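Local structure of uncharacterized protein (Staphylococcus aureus subsp. aureus Mu50, 4QPV) at residues G123-L126 with S127-Y131; I180-T183 with L184-K188. The protein is of unknown function but belongs to the DUF1672 family, whose fold repeats a unit of a kinked helix and three beta strands. All coordinates share one frame; numbering follows the deposited sequence.

Contact 1: G123-L126 with S127-Y131; sequences GTVL and SGFEY
L126 O takes two backbone donors of the next turn, E130 N at 2.9 Å in a good i to i+4 helical bond and F129 N in a weak one, while G128 N reaches back three residues to V125 O at 2.9 Å. S127 N is held more loosely, dividing itself between weak bonds to G123 O and T124 O. Together these bonds suggest a locally tightened turn within helix 116-133. On this turn L126 lies across the F129 ring: its CD2 sits over one face, 4.0 Å from the ring centroid and 18° off the normal, a CH-pi contact displaced toward the rim. V125 instead runs alongside F129 and points the same way. Its CG1, set anti to the backbone N (chi1 166°), comes 3.9 Å from F129 CE1, and V125 O lies near the ring plane at the edge, 3.6 Å from F129 CD1. The turn is buried, V125 and F129 packing on F92 and I90 of strand 90-98, and V125 and L126 on Y187 of helix 184-190. E130 CG lies 3.5 Å from L126 O, and the chain bends beyond it (chi2 -63°), its OE2 forming a salt bridge with K210 of helix 199-212.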
loop_
_atom_site.group_PDB
_atom_site.type_symbol
_atom_site.label_atom_id
_atom_site.label_comp_id
_atom_site.label_asym_id
_atom_site.label_seq_id
_atom_site.Cartn_x
_atom_site.Cartn_y
_atom_site.Cartn_z
ATOM N N GLY A 123 -9.620 -1.994 -5.654
ATOM C CA GLY A 123 -8.836 -3.036 -4.983
ATOM C C GLY A 123 -7.853 -2.467 -3.974
ATOM O O GLY A 123 -7.681 -3.017 -2.885
ATOM N N THR A 124 -7.243 -1.319 -4.307
ATOM C CA THR A 124 -6.310 -0.603 -3.433
ATOM C C THR A 124 -7.057 -0.116 -2.166
ATOM O O THR A 124 -6.565 -0.275 -1.056
ATOM C CB THR A 124 -5.659 0.529 -4.239
ATOM O OG1 THR A 124 -4.736 -0.069 -5.148
ATOM C CG2 THR A 124 -4.944 1.533 -3.373
ATOM N N VAL A 125 -8.244 0.464 -2.342
ATOM C CA VAL A 125 -9.048 0.937 -1.224
ATOM C C VAL A 125 -9.497 -0.265 -0.387
ATOM O O VAL A 125 -9.417 -0.215 0.835
ATOM C CB VAL A 125 -10.236 1.756 -1.761
ATOM C CG1 VAL A 125 -11.296 1.990 -0.686
ATOM C CG2 VAL A 125 -9.744 3.078 -2.357
ATOM N N LEU A 126 -9.910 -1.360 -1.049
ATOM C CA LEU A 126 -10.386 -2.572 -0.379
ATOM C C LEU A 126 -9.286 -3.256 0.461
ATOM O O LEU A 126 -9.619 -3.950 1.417
ATOM C CB LEU A 126 -11.041 -3.547 -1.353
ATOM C CG LEU A 126 -12.407 -3.071 -1.882
ATOM C CD1 LEU A 126 -12.993 -4.087 -2.828
ATOM C CD2 LEU A 126 -13.373 -2.727 -0.749
ATOM N N SER A 127 -7.993 -3.023 0.155
ATOM C CA SER A 127 -6.890 -3.521 0.984
ATOM C C SER A 127 -7.050 -2.948 2.407
ATOM O O SER A 127 -6.770 -3.624 3.396
ATOM C CB SER A 127 -5.547 -3.129 0.372
ATOM O OG SER A 127 -4.465 -3.356 1.261
ATOM N N GLY A 128 -7.540 -1.700 2.479
ATOM C CA GLY A 128 -7.785 -1.002 3.739
ATOM C C GLY A 128 -8.928 -1.651 4.519
ATOM O O GLY A 128 -8.910 -1.692 5.749
ATOM N N PHE A 129 -9.925 -2.195 3.795
ATOM C CA PHE A 129 -11.052 -2.914 4.402
ATOM C C PHE A 129 -10.571 -4.266 4.934
ATOM O O PHE A 129 -10.978 -4.688 6.021
ATOM C CB PHE A 129 -12.177 -3.118 3.371
ATOM C CG PHE A 129 -13.066 -1.928 3.088
ATOM C CD1 PHE A 129 -12.553 -0.778 2.491
ATOM C CD2 PHE A 129 -14.430 -1.986 3.353
ATOM C CE1 PHE A 129 -13.391 0.312 2.199
ATOM C CE2 PHE A 129 -15.265 -0.898 3.070
ATOM C CZ PHE A 129 -14.742 0.236 2.477
ATOM N N GLU A 130 -9.659 -4.915 4.178
ATOM C CA GLU A 130 -9.045 -6.183 4.565
ATOM C C GLU A 130 -8.197 -5.986 5.809
ATOM O O GLU A 130 -8.234 -6.830 6.706
ATOM C CB GLU A 130 -8.219 -6.800 3.424
ATOM C CG GLU A 130 -9.055 -7.349 2.272
ATOM C CD GLU A 130 -10.014 -8.502 2.544
ATOM O OE1 GLU A 130 -10.047 -9.022 3.683
ATOM O OE2 GLU A 130 -10.707 -8.916 1.587
ATOM N N TYR A 131 -7.500 -4.828 5.902
ATOM C CA TYR A 131 -6.727 -4.501 7.096
ATOM C C TYR A 131 -7.646 -4.444 8.306
ATOM O O TYR A 131 -7.372 -5.116 9.298
ATOM C CB TYR A 131 -5.968 -3.182 6.938
ATOM C CG TYR A 131 -5.369 -2.716 8.251
ATOM C CD1 TYR A 131 -4.287 -3.387 8.826
ATOM C CD2 TYR A 131 -5.941 -1.663 8.967
ATOM C CE1 TYR A 131 -3.749 -2.981 10.050
ATOM C CE2 TYR A 131 -5.409 -1.248 10.189
ATOM C CZ TYR A 131 -4.310 -1.905 10.720
ATOM O OH TYR A 131 -3.784 -1.482 11.913
#

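Contact 2: I180-T183 with L184-K188; sequences IPYT and LDEYK
A capping box formed by T183 and E186 starts helix 184-190, with T183 as the N-cap. E186 N donates to T183 OG1 at 3.1 Å, and in return T183 N donates to E186 OE1 at 3.0 Å along a nearly straight line (171°). That carboxylate oxygen is met on its anti side, with the donor somewhat out of the carboxylate plane. T183 OG1 stands between its own backbone N and carbonyl carbon (chi1 64°), a rotamer that turns the hydroxyl to the first turn of the helix. The E186 chain, extended beyond CG, runs back past this hydroxyl to the T183 amide. The box thus gives partners to two amide N-H groups at the helix start, where the carboxylate is probably also favoured by the helix dipole. The first i to i+4 bond follows at once, Y187 N to T183 O at 2.9 Å. Y182 crosses E186 at about a right angle, its ring 83° from the carboxylate plane; OE1 lies near the ring plane at its edge, 3.5 Å from Y182 CD1. Y187 leads away from the cap to hydrogen-bond through OH with F63 O of helix 48-63.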
loop_
_atom_site.group_PDB
_atom_site.type_symbol
_atom_site.label_atom_id
_atom_site.label_comp_id
_atom_site.label_asym_id
_atom_site.label_seq_id
_atom_site.Cartn_x
_atom_site.Cartn_y
_atom_site.Cartn_z
ATOM N N ILE A 180 -8.684 -8.162 -3.601
ATOM C CA ILE A 180 -9.267 -8.430 -4.906
ATOM C C ILE A 180 -9.979 -7.162 -5.416
ATOM O O ILE A 180 -10.785 -6.579 -4.679
ATOM C CB ILE A 180 -10.214 -9.661 -4.827
ATOM C CG1 ILE A 180 -9.445 -10.984 -4.513
ATOM C CG2 ILE A 180 -11.148 -9.804 -6.059
ATOM C CD1 ILE A 180 -8.302 -11.392 -5.483
ATOM N N PRO A 181 -9.713 -6.753 -6.683
ATOM C CA PRO A 181 -10.400 -5.580 -7.232
ATOM C C PRO A 181 -11.853 -5.853 -7.634
ATOM O O PRO A 181 -12.229 -6.989 -7.912
ATOM C CB PRO A 181 -9.558 -5.237 -8.465
ATOM C CG PRO A 181 -9.004 -6.538 -8.916
ATOM C CD PRO A 181 -8.761 -7.328 -7.661
ATOM N N TYR A 182 -12.672 -4.799 -7.653
ATOM C CA TYR A 182 -14.066 -4.840 -8.104
ATOM C C TYR A 182 -14.358 -3.519 -8.763
ATOM O O TYR A 182 -13.528 -2.609 -8.699
ATOM C CB TYR A 182 -15.059 -5.116 -6.948
ATOM C CG TYR A 182 -14.910 -6.480 -6.313
ATOM C CD1 TYR A 182 -15.355 -7.628 -6.966
ATOM C CD2 TYR A 182 -14.274 -6.634 -5.083
ATOM C CE1 TYR A 182 -15.186 -8.892 -6.402
ATOM C CE2 TYR A 182 -14.113 -7.891 -4.502
ATOM C CZ TYR A 182 -14.575 -9.016 -5.165
ATOM O OH TYR A 182 -14.416 -10.260 -4.599
ATOM N N THR A 183 -15.510 -3.388 -9.397
ATOM C CA THR A 183 -15.866 -2.107 -10.010
ATOM C C THR A 183 -16.338 -1.122 -8.927
ATOM O O THR A 183 -16.637 -1.528 -7.801
ATOM C CB THR A 183 -16.962 -2.328 -11.063
ATOM O OG1 THR A 183 -18.127 -2.798 -10.388
ATOM C CG2 THR A 183 -16.538 -3.304 -12.158
ATOM N N LEU A 184 -16.458 0.160 -9.283
ATOM C CA LEU A 184 -16.958 1.152 -8.351
ATOM C C LEU A 184 -18.435 0.849 -8.003
ATOM O O LEU A 184 -18.827 1.049 -6.852
ATOM C CB LEU A 184 -16.781 2.569 -8.923
ATOM C CG LEU A 184 -17.038 3.725 -7.955
ATOM C CD1 LEU A 184 -16.112 3.655 -6.747
ATOM C CD2 LEU A 184 -16.897 5.059 -8.661
ATOM N N ASP A 185 -19.233 0.312 -8.969
ATOM C CA ASP A 185 -20.624 -0.064 -8.686
ATOM C C ASP A 185 -20.651 -1.160 -7.631
ATOM O O ASP A 185 -21.428 -1.068 -6.682
ATOM C CB ASP A 185 -21.372 -0.515 -9.957
ATOM C CG ASP A 185 -21.839 0.619 -10.853
ATOM O OD1 ASP A 185 -21.824 1.785 -10.398
ATOM O OD2 ASP A 185 -22.238 0.339 -12.005
ATOM N N GLU A 186 -19.754 -2.162 -7.767
ATOM C CA GLU A 186 -19.634 -3.264 -6.813
ATOM C C GLU A 186 -19.174 -2.731 -5.450
ATOM O O GLU A 186 -19.715 -3.164 -4.428
ATOM C CB GLU A 186 -18.682 -4.348 -7.333
ATOM C CG GLU A 186 -19.336 -5.250 -8.367
ATOM C CD GLU A 186 -18.426 -6.118 -9.218
ATOM O OE1 GLU A 186 -17.221 -5.800 -9.351
ATOM O OE2 GLU A 186 -18.944 -7.092 -9.806
ATOM N N TYR A 187 -18.249 -1.737 -5.439
ATOM C CA TYR A 187 -17.797 -1.094 -4.204
ATOM C C TYR A 187 -18.980 -0.407 -3.505
ATOM O O TYR A 187 -19.173 -0.583 -2.301
ATOM C CB TYR A 187 -16.667 -0.070 -4.469
ATOM C CG TYR A 187 -16.276 0.697 -3.221
ATOM C CD1 TYR A 187 -15.341 0.178 -2.325
ATOM C CD2 TYR A 187 -16.885 1.910 -2.901
ATOM C CE1 TYR A 187 -15.010 0.852 -1.151
ATOM C CE2 TYR A 187 -16.576 2.584 -1.721
ATOM C CZ TYR A 187 -15.623 2.059 -0.858
ATOM O OH TYR A 187 -15.289 2.713 0.301
ATOM N N LYS A 188 -19.757 0.387 -4.262
ATOM C CA LYS A 188 -20.910 1.113 -3.727
ATOM C C LYS A 188 -21.960 0.165 -3.141
ATOM O O LYS A 188 -22.474 0.424 -2.060
ATOM C CB LYS A 188 -21.549 2.009 -4.812
ATOM C CG LYS A 188 -20.670 3.180 -5.254
ATOM C CD LYS A 188 -20.735 4.356 -4.292
ATOM C CE LYS A 188 -19.972 5.552 -4.798
ATOM N NZ LYS A 188 -19.596 6.465 -3.689
#

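Following the chain from the N terminus, strand 90-98 comes before helix 116-133, and contact 1 lies within that helix. Strand 175-178 then leads into the loop that contact 2 joins to helix 184-190. The two contacts are in series, neither nested nor crossed, and neither closes a long loop; their centres are about 11 Å apart. They meet through side chains: L126 CD1 packs 3.6 Å from Y182 CD2, L126 CD2 lies near Y187 CD1, and F129 CZ comes 3.3 Å from Y187 OH. L126 therefore bridges residues before and after the cap, joining the long helix to the short one, with helix 48-63 beyond it at Y187.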